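Phosphatidylinositol phosphate phosphatase (Schizosaccharomyces pombe, PDB 1I9Z) hydrolyses the 5-phosphate of soluble and lipid inositol phosphates through its catalytic domain, so controlling phosphoinositide levels in membrane trafficking and signalling. Local coordinates at residues Glu131-Lys136 with Leu188-Gly193; Gly159-Thr164 with Arg194-His199; Asp175-Asp180 with Asn209-Leu214. All blocks are in the same frame, centred on the assembly; numbering follows the deposited sequence.

Interaction 1 of 3, residues Glu131-Lys136 with Leu188-Gly193; sequences EGTVKK and LRFRRG
The contact lies on one face of the five-stranded sheet, where Glu-131, Thr-133 and Lys-135 of edge strand 127-136 meet Leu-188, Phe-190 and Arg-191 of the loop after helix 174-187. The two segments run roughly antiparallel, 148° apart end to end. Thr-133 CG2 sits over one face of the Phe-190 ring, toward its rim, in a CH-pi contact 4.1 Å from the centroid. Gly-132 CA comes to the edge of the same ring. Leu-188 CD1 reaches Lys-135 CB at 3.5 Å. Thr-133 OG1 is anti to the backbone N (chi1 -168°), which turns it to the loop backbone. There OG1 lies 3.2 Å from Arg-189 O, at most a weak bond. A water 2.8 Å from Thr-133 OG1 links it to Arg-189 N. Glu-131 is extended beyond CG. Its OE1 accepts from Arg-191 N at 3.2 Å, from above the carboxylate plane. The stronger partner of OE1 is Arg-194, in a salt bridge. Glu-131 CD also rests 3.6 Å from Arg-191 CG, and the two side chains cross at about a right angle. Val-134 points the other way and touches Leu-110 of the second sheet. Glu-131, Thr-133 and Lys-135 thus face the loop while Val-134 faces the other sheet, as expected for the two-sheet sandwich of the DNase I-like fold.

Interaction 2 of 3, residues Gly159-Thr164 with Arg194-His199; sequences GLCFIT and RSIFNH
The loop 194-199 draws in toward strand 158-166 as it runs. The CA atoms of Cys-161 and Ile-196 are 6.4 Å apart, and the loop closes to 4.8 Å between the CA atoms of Gly-159 and His-199. Beyond His-199 the chain enters strand 201-205, which pairs in parallel with 158-166. The loop is folded on itself by Ser-195 and Asn-198. Ser-195 OG accepts from Phe-197 N in an ST turn, and Asn-198 OD1 accepts from Ser-195 N.

His-199 gives the largest share of the loop's side of the contact. Cys-161 CB stands over the centre of one face of its ring, 3.5 Å from the centroid, in a CH-pi contact. Cys-161 SG is also over that face but farther off, 4.5 Å from the centroid. With SG anti to the backbone N (chi1 177°), the sulfur goes on to Ile-196, 4.0 Å from its CG2. Ile-163 CD1 extends this apolar row and meets Ile-196 CD1 at 3.9 Å. Gly-159 C lies at the edge of the imidazole, near its plane.

Both ring nitrogens are engaged. ND1 of His-199 donates to Ile-196 O at 2.8 Å, with a fairly straight N-H...O angle of 157°. NE2 is hydrogen-bonded to Arg-152 NE of strand 147-155. With an alanine in place of His-199, Ile-196 O and Arg-152 NE would probably lose these partners and a gap would open beside Cys-161 CB.

The chemistry is mixed: one face of the imidazole packs on Cys-161 CB and SG, while its two nitrogens are hydrogen-bonded. A donor at ND1 and an arginine N-H at NE2 are consistent with a neutral histidine that is protonated on ND1.

Interaction 3 of 3, residues Asp175-Asp180 with Asn209-Leu214; sequences DERDHD and NYRISL. With 2IP (D-myo-inositol-1,4-bisphosphate), chain C.
Tyr-210 OH donates to Asp-178 OD2 at 2.6 Å, the shortest polar bond between helix 174-187 and the loop 209-214. The carboxylate oxygen uses its anti lone pair and lies at the edge of the phenol ring. The ring itself lies against Arg-177. Arg-177 CD is over the centre of one face, 3.7 Å from the centroid, and Arg-177 CB is 3.4 Å from Tyr-210 CZ. Arg-177 bends at chi3 (-93°), which brings its guanidinium to Asn-209 O, 3.2 Å from Arg-177 CZ. The oxygen sits over the centre of the guanidinium face, and the N-H angles are too poor for hydrogen bonds. The N-H groups of Arg-177 are used elsewhere, on Ala-168 O, Gly-170 O and Gln-236 OE1. Asn-209 ND2 donates to Leu-167 O. Arg-211 holds Asn-209 side-on: Arg-211 NE donates to Asn-209 O at 2.8 Å, and NH2 to OD1 at 2.9 Å. The same grip leaves NH1 and NH2 directed at the bound inositol 1,4-bisphosphate. Arg-211 NH1 donates to ligand O5 at 3.0 Å and to O6 at 3.3 Å. O5 is the oxygen that bears the 5-phosphate in the substrate. Two arginines thus come near one backbone carbonyl, whose partial negative charge probably eases their proximity. Asn-209 is the second-shell residue that probably positions the ligand-binding Arg-211, with Arg-177 lying over its carbonyl.

Interactions 1 and 2 are neighbours, with centres about 9 Å apart. Both place parts of the 188-199 connection on the same five-stranded sheet. They touch at several points, among them the Glu-131 to Arg-194 salt bridge and Phe-190 CZ on Cys-161 SG. The centre of interaction 3 is about 24 Å and 23 Å from those of interactions 1 and 2, and it touches neither. Helix 174-187 spans the gap: its early part is in interaction 3, and the loop leaving it enters interaction 1. Along the chain the order is 131-136, 159-164, 175-180, 188-193, 194-199, 209-214, so the contacts interleave. Two fix the connection on the sheet, while the third belongs to the inositol phosphate pocket of this catalytic domain.

Interaction 1 of 3, residues Glu131-Lys136 with Leu188-Gly193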
# COMPACT_ATOMS: atom_id res chain seq x y z
N GLU A 131 -9.10 -11.47 2.55
CA GLU A 131 -8.35 -12.21 3.54
C GLU A 131 -7.40 -11.30 4.26
O GLU A 131 -6.97 -10.28 3.69
CB GLU A 131 -7.57 -13.37 2.90
CG GLU A 131 -8.54 -14.33 2.16
CD GLU A 131 -7.85 -15.44 1.35
OE1 GLU A 131 -6.62 -15.49 1.32
OE2 GLU A 131 -8.55 -16.23 0.70
N GLY A 132 -7.09 -11.63 5.51
CA GLY A 132 -6.14 -10.78 6.20
C GLY A 132 -5.17 -11.60 7.01
O GLY A 132 -5.47 -12.76 7.37
N THR A 133 -4.00 -11.01 7.30
CA THR A 133 -3.05 -11.69 8.16
C THR A 133 -2.05 -10.69 8.75
O THR A 133 -2.10 -9.47 8.45
CB THR A 133 -2.32 -12.83 7.39
OG1 THR A 133 -1.61 -13.66 8.33
CG2 THR A 133 -1.35 -12.24 6.36
N VAL A 134 -1.17 -11.15 9.63
CA VAL A 134 -0.19 -10.23 10.21
C VAL A 134 1.10 -11.02 10.34
O VAL A 134 1.07 -12.26 10.30
CB VAL A 134 -0.59 -9.79 11.68
CG1 VAL A 134 -1.93 -9.06 11.63
CG2 VAL A 134 -0.57 -11.03 12.66
N LYS A 135 2.21 -10.31 10.52
CA LYS A 135 3.48 -11.01 10.77
C LYS A 135 4.38 -10.11 11.59
O LYS A 135 4.70 -8.95 11.17
CB LYS A 135 4.19 -11.37 9.45
CG LYS A 135 5.58 -12.06 9.69
CD LYS A 135 5.42 -13.45 10.27
CE LYS A 135 6.82 -14.07 10.54
NZ LYS A 135 6.72 -15.46 11.16
N LYS A 136 4.80 -10.59 12.75
CA LYS A 136 5.71 -9.81 13.56
C LYS A 136 7.13 -9.99 13.00
O LYS A 136 7.48 -11.01 12.35
CB LYS A 136 5.65 -10.26 15.05
CG LYS A 136 6.27 -11.61 15.32
CD LYS A 136 5.90 -12.15 16.74
CE LYS A 136 6.49 -11.29 17.88
NZ LYS A 136 8.03 -11.25 17.94
N LEU A 188 4.35 -13.58 5.68
CA LEU A 188 2.94 -13.23 5.57
C LEU A 188 2.25 -14.27 4.68
O LEU A 188 2.66 -14.50 3.53
CB LEU A 188 2.84 -11.84 4.95
CG LEU A 188 2.17 -10.55 5.41
CD1 LEU A 188 1.93 -10.42 6.95
CD2 LEU A 188 2.99 -9.42 4.82
N ARG A 189 1.23 -14.92 5.21
CA ARG A 189 0.52 -15.92 4.42
C ARG A 189 -0.94 -15.79 4.71
O ARG A 189 -1.31 -15.71 5.87
CB ARG A 189 0.95 -17.31 4.84
CG ARG A 189 2.34 -17.63 4.31
CD ARG A 189 2.19 -18.14 2.89
NE ARG A 189 3.48 -18.64 2.41
CZ ARG A 189 4.48 -17.84 2.08
NH1 ARG A 189 4.33 -16.52 2.17
NH2 ARG A 189 5.64 -18.34 1.70
N PHE A 190 -1.76 -15.73 3.67
CA PHE A 190 -3.22 -15.61 3.90
C PHE A 190 -3.81 -17.02 3.93
O PHE A 190 -3.11 -17.93 4.34
CB PHE A 190 -3.86 -14.80 2.81
CG PHE A 190 -3.31 -13.38 2.70
CD1 PHE A 190 -2.33 -13.10 1.77
CD2 PHE A 190 -3.82 -12.35 3.46
CE1 PHE A 190 -1.87 -11.77 1.55
CE2 PHE A 190 -3.37 -11.03 3.26
CZ PHE A 190 -2.39 -10.76 2.28
N ARG A 191 -5.04 -17.24 3.52
CA ARG A 191 -5.58 -18.62 3.55
C ARG A 191 -4.88 -19.57 2.58
O ARG A 191 -4.45 -19.17 1.47
CB ARG A 191 -7.07 -18.61 3.22
CG ARG A 191 -7.80 -17.66 4.17
CD ARG A 191 -9.34 -17.73 4.03
NE ARG A 191 -9.91 -19.03 4.41
CZ ARG A 191 -11.13 -19.45 4.05
NH1 ARG A 191 -11.91 -18.68 3.30
NH2 ARG A 191 -11.59 -20.63 4.46
N ARG A 192 -4.78 -20.83 2.99
CA ARG A 192 -4.18 -21.83 2.09
C ARG A 192 -2.79 -21.45 1.57
O ARG A 192 -2.46 -21.74 0.41
CB ARG A 192 -5.08 -22.07 0.89
CG ARG A 192 -6.56 -22.24 1.25
CD ARG A 192 -7.45 -22.34 0.03
NE ARG A 192 -7.25 -23.59 -0.69
CZ ARG A 192 -7.02 -23.68 -2.00
NH1 ARG A 192 -6.95 -22.57 -2.74
NH2 ARG A 192 -6.88 -24.88 -2.57
N GLY A 193 -1.99 -20.83 2.43
CA GLY A 193 -0.64 -20.47 2.03
C GLY A 193 -0.49 -19.41 0.95
O GLY A 193 0.59 -19.26 0.43
O HOH W 1 -11.07 -16.38 1.01
O HOH W 2 1.05 -14.60 8.19

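Interaction 2 of 3, residues Gly159-Thr164 with Arg194-His199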
# COMPACT_ATOMS: atom_id res chain seq x y z
N GLY A 159 -6.53 -9.19 -8.65
CA GLY A 159 -6.15 -9.38 -7.24
C GLY A 159 -5.31 -8.24 -6.65
O GLY A 159 -4.34 -7.83 -7.30
N LEU A 160 -5.72 -7.70 -5.49
CA LEU A 160 -4.95 -6.63 -4.87
C LEU A 160 -4.50 -7.00 -3.46
O LEU A 160 -5.24 -7.65 -2.73
CB LEU A 160 -5.80 -5.35 -4.81
CG LEU A 160 -6.25 -4.79 -6.18
CD1 LEU A 160 -7.69 -5.33 -6.48
CD2 LEU A 160 -6.22 -3.25 -6.10
N CYS A 161 -3.28 -6.62 -3.09
CA CYS A 161 -2.83 -6.91 -1.76
C CYS A 161 -2.23 -5.67 -1.16
O CYS A 161 -1.36 -5.03 -1.78
CB CYS A 161 -1.83 -8.06 -1.75
SG CYS A 161 -1.13 -8.46 -0.11
N PHE A 162 -2.70 -5.31 0.05
CA PHE A 162 -2.21 -4.16 0.76
C PHE A 162 -1.51 -4.55 2.07
O PHE A 162 -2.05 -5.36 2.89
CB PHE A 162 -3.36 -3.17 1.05
CG PHE A 162 -3.94 -2.62 -0.16
CD1 PHE A 162 -5.01 -3.26 -0.79
CD2 PHE A 162 -3.35 -1.47 -0.76
CE1 PHE A 162 -5.54 -2.77 -1.99
CE2 PHE A 162 -3.85 -0.97 -1.95
CZ PHE A 162 -4.94 -1.61 -2.56
N ILE A 163 -0.33 -3.97 2.27
CA ILE A 163 0.44 -4.25 3.46
C ILE A 163 0.94 -2.99 4.11
O ILE A 163 1.53 -2.15 3.43
CB ILE A 163 1.70 -5.09 3.14
CG1 ILE A 163 1.32 -6.27 2.25
CG2 ILE A 163 2.39 -5.53 4.43
CD1 ILE A 163 2.16 -6.39 1.06
N THR A 164 0.66 -2.81 5.41
CA THR A 164 1.30 -1.70 6.12
C THR A 164 2.27 -2.31 7.16
O THR A 164 2.06 -3.42 7.65
CB THR A 164 0.28 -0.72 6.81
OG1 THR A 164 1.00 0.44 7.22
CG2 THR A 164 -0.35 -1.40 8.08
N ARG A 194 -1.54 -18.68 0.60
CA ARG A 194 -1.41 -17.62 -0.42
C ARG A 194 -0.38 -16.53 0.05
O ARG A 194 -0.48 -16.05 1.17
CB ARG A 194 -2.78 -16.95 -0.61
CG ARG A 194 -2.80 -15.85 -1.61
CD ARG A 194 -3.98 -14.85 -1.35
NE ARG A 194 -5.36 -15.39 -1.33
CZ ARG A 194 -6.13 -15.65 -2.41
NH1 ARG A 194 -5.65 -15.46 -3.65
NH2 ARG A 194 -7.41 -16.05 -2.23
N SER A 195 0.56 -16.14 -0.80
CA SER A 195 1.56 -15.14 -0.43
C SER A 195 1.18 -13.76 -0.89
O SER A 195 0.22 -13.56 -1.61
CB SER A 195 2.93 -15.47 -1.03
OG SER A 195 2.95 -15.04 -2.40
N ILE A 196 1.97 -12.77 -0.49
CA ILE A 196 1.62 -11.41 -0.92
C ILE A 196 1.90 -11.18 -2.43
O ILE A 196 1.29 -10.31 -3.09
CB ILE A 196 2.42 -10.32 -0.11
CG1 ILE A 196 3.94 -10.49 -0.27
CG2 ILE A 196 2.03 -10.35 1.36
CD1 ILE A 196 4.70 -9.26 0.11
N PHE A 197 2.78 -12.00 -3.00
CA PHE A 197 3.19 -11.76 -4.37
C PHE A 197 2.25 -12.25 -5.43
O PHE A 197 2.29 -11.78 -6.58
CB PHE A 197 4.60 -12.33 -4.60
CG PHE A 197 5.63 -11.72 -3.68
CD1 PHE A 197 6.08 -12.42 -2.55
CD2 PHE A 197 6.10 -10.42 -3.90
CE1 PHE A 197 6.98 -11.85 -1.66
CE2 PHE A 197 7.00 -9.82 -3.02
CZ PHE A 197 7.44 -10.54 -1.89
N ASN A 198 1.36 -13.16 -5.02
CA ASN A 198 0.38 -13.76 -5.90
C ASN A 198 -0.79 -12.80 -6.18
O ASN A 198 -1.92 -13.23 -5.99
CB ASN A 198 -0.19 -15.04 -5.23
CG ASN A 198 0.90 -16.11 -4.89
OD1 ASN A 198 0.78 -16.87 -3.87
ND2 ASN A 198 1.91 -16.23 -5.77
N HIS A 199 -0.52 -11.55 -6.60
CA HIS A 199 -1.50 -10.53 -6.90
C HIS A 199 -1.09 -9.66 -8.08
O HIS A 199 0.12 -9.43 -8.28
CB HIS A 199 -1.64 -9.58 -5.69
CG HIS A 199 -2.17 -10.28 -4.47
ND1 HIS A 199 -1.37 -10.93 -3.56
CD2 HIS A 199 -3.45 -10.57 -4.11
CE1 HIS A 199 -2.13 -11.61 -2.70
NE2 HIS A 199 -3.39 -11.41 -3.02

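Interaction 3 of 3, residues Asp175-Asp180 with Asn209-Leu214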
# COMPACT_ATOMS: atom_id res chain seq x y z
N ASP A 175 20.58 -2.95 8.17
CA ASP A 175 20.60 -4.42 7.89
C ASP A 175 19.40 -5.09 8.62
O ASP A 175 18.80 -6.05 8.12
CB ASP A 175 21.87 -5.10 8.41
CG ASP A 175 23.10 -4.71 7.62
OD1 ASP A 175 22.99 -4.36 6.43
OD2 ASP A 175 24.20 -4.80 8.20
N GLU A 176 19.08 -4.59 9.79
CA GLU A 176 17.94 -5.19 10.51
C GLU A 176 16.62 -4.86 9.76
O GLU A 176 15.73 -5.71 9.70
CB GLU A 176 17.89 -4.69 11.94
CG GLU A 176 16.79 -5.43 12.75
CD GLU A 176 16.68 -4.99 14.21
OE1 GLU A 176 17.51 -4.15 14.67
OE2 GLU A 176 15.73 -5.48 14.87
N ARG A 177 16.46 -3.64 9.24
CA ARG A 177 15.25 -3.36 8.46
C ARG A 177 15.22 -4.27 7.23
O ARG A 177 14.16 -4.75 6.79
CB ARG A 177 15.23 -1.87 8.01
CG ARG A 177 15.05 -0.93 9.20
CD ARG A 177 14.96 0.51 8.76
NE ARG A 177 16.27 1.22 8.78
CZ ARG A 177 16.84 1.70 9.90
NH1 ARG A 177 18.00 2.39 9.86
NH2 ARG A 177 16.31 1.45 11.09
N ASP A 178 16.36 -4.49 6.59
CA ASP A 178 16.29 -5.36 5.39
C ASP A 178 15.83 -6.79 5.79
O ASP A 178 15.10 -7.45 5.09
CB ASP A 178 17.68 -5.47 4.72
CG ASP A 178 18.11 -4.20 4.04
OD1 ASP A 178 19.29 -4.22 3.52
OD2 ASP A 178 17.35 -3.17 3.97
N HIS A 179 16.31 -7.22 6.95
CA HIS A 179 15.98 -8.53 7.48
C HIS A 179 14.46 -8.56 7.76
O HIS A 179 13.78 -9.59 7.57
CB HIS A 179 16.73 -8.75 8.78
CG HIS A 179 16.23 -9.94 9.53
ND1 HIS A 179 15.54 -9.83 10.73
CD2 HIS A 179 16.32 -11.25 9.26
CE1 HIS A 179 15.24 -11.05 11.17
NE2 HIS A 179 15.70 -11.93 10.30
N ASP A 180 13.93 -7.44 8.25
CA ASP A 180 12.50 -7.37 8.53
C ASP A 180 11.70 -7.51 7.24
O ASP A 180 10.64 -8.15 7.19
CB ASP A 180 12.12 -6.02 9.21
CG ASP A 180 12.54 -5.94 10.64
OD1 ASP A 180 12.95 -6.96 11.21
OD2 ASP A 180 12.51 -4.83 11.23
N ASN A 209 11.20 3.09 8.58
CA ASN A 209 12.28 3.49 9.46
C ASN A 209 13.65 3.70 8.86
O ASN A 209 14.59 3.94 9.60
CB ASN A 209 12.41 2.57 10.71
CG ASN A 209 11.93 3.25 12.04
OD1 ASN A 209 12.21 4.42 12.28
ND2 ASN A 209 11.16 2.51 12.88
N TYR A 210 13.74 3.65 7.53
CA TYR A 210 15.02 3.90 6.89
C TYR A 210 15.37 5.36 7.03
O TYR A 210 14.47 6.26 6.97
CB TYR A 210 14.98 3.50 5.44
CG TYR A 210 15.01 1.98 5.24
CD1 TYR A 210 13.82 1.25 5.14
CD2 TYR A 210 16.22 1.29 5.12
CE1 TYR A 210 13.82 -0.13 4.90
CE2 TYR A 210 16.23 -0.09 4.91
CZ TYR A 210 15.00 -0.79 4.80
OH TYR A 210 15.02 -2.12 4.57
N ARG A 211 16.67 5.62 7.17
CA ARG A 211 17.16 6.98 7.52
C ARG A 211 18.07 7.63 6.47
O ARG A 211 18.42 7.01 5.43
CB ARG A 211 17.94 6.90 8.85
CG ARG A 211 17.19 6.20 10.03
CD ARG A 211 15.84 6.88 10.33
NE ARG A 211 15.11 6.12 11.35
CZ ARG A 211 15.26 6.31 12.67
NH1 ARG A 211 16.10 7.24 13.11
NH2 ARG A 211 14.60 5.51 13.54
N ILE A 212 18.36 8.93 6.69
CA ILE A 212 19.30 9.63 5.77
C ILE A 212 20.65 9.52 6.50
O ILE A 212 20.79 9.98 7.65
CB ILE A 212 18.89 11.11 5.60
CG1 ILE A 212 17.53 11.16 4.87
CG2 ILE A 212 19.97 11.89 4.82
CD1 ILE A 212 16.98 12.58 4.92
N SER A 213 21.67 8.95 5.83
CA SER A 213 22.93 8.73 6.50
C SER A 213 23.88 9.95 6.57
O SER A 213 25.06 9.85 6.13
CB SER A 213 23.67 7.51 5.84
OG SER A 213 22.71 6.47 5.61
N LEU A 214 23.37 11.07 7.10
CA LEU A 214 24.19 12.27 7.32
C LEU A 214 23.86 12.72 8.77
O LEU A 214 22.97 12.13 9.40
CB LEU A 214 23.90 13.37 6.28
CG LEU A 214 24.19 13.05 4.81
CD1 LEU A 214 23.53 14.15 3.96
CD2 LEU A 214 25.74 13.04 4.55
C1 2IP C . 17.30 5.26 17.99
C2 2IP C . 16.22 4.82 19.01
C3 2IP C . 15.18 5.97 19.28
C4 2IP C . 14.52 6.53 18.00
C5 2IP C . 15.66 7.06 17.10
C6 2IP C . 16.68 5.95 16.72
O1 2IP C . 18.69 5.32 18.13
O2 2IP C . 15.48 3.71 18.57
O3 2IP C . 14.15 5.50 20.10
O4 2IP C . 13.60 7.61 18.37
O5 2IP C . 15.13 7.61 15.89
O6 2IP C . 17.62 6.67 15.93
P4 2IP C . 12.04 7.54 18.18
O41 2IP C . 11.80 7.15 16.67
O42 2IP C . 11.45 8.85 18.47
O43 2IP C . 11.63 6.47 19.20
P1 2IP C . 19.83 4.49 17.61
O11 2IP C . 20.64 4.19 18.88
O12 2IP C . 19.54 3.20 16.88
O13 2IP C . 20.67 5.47 16.78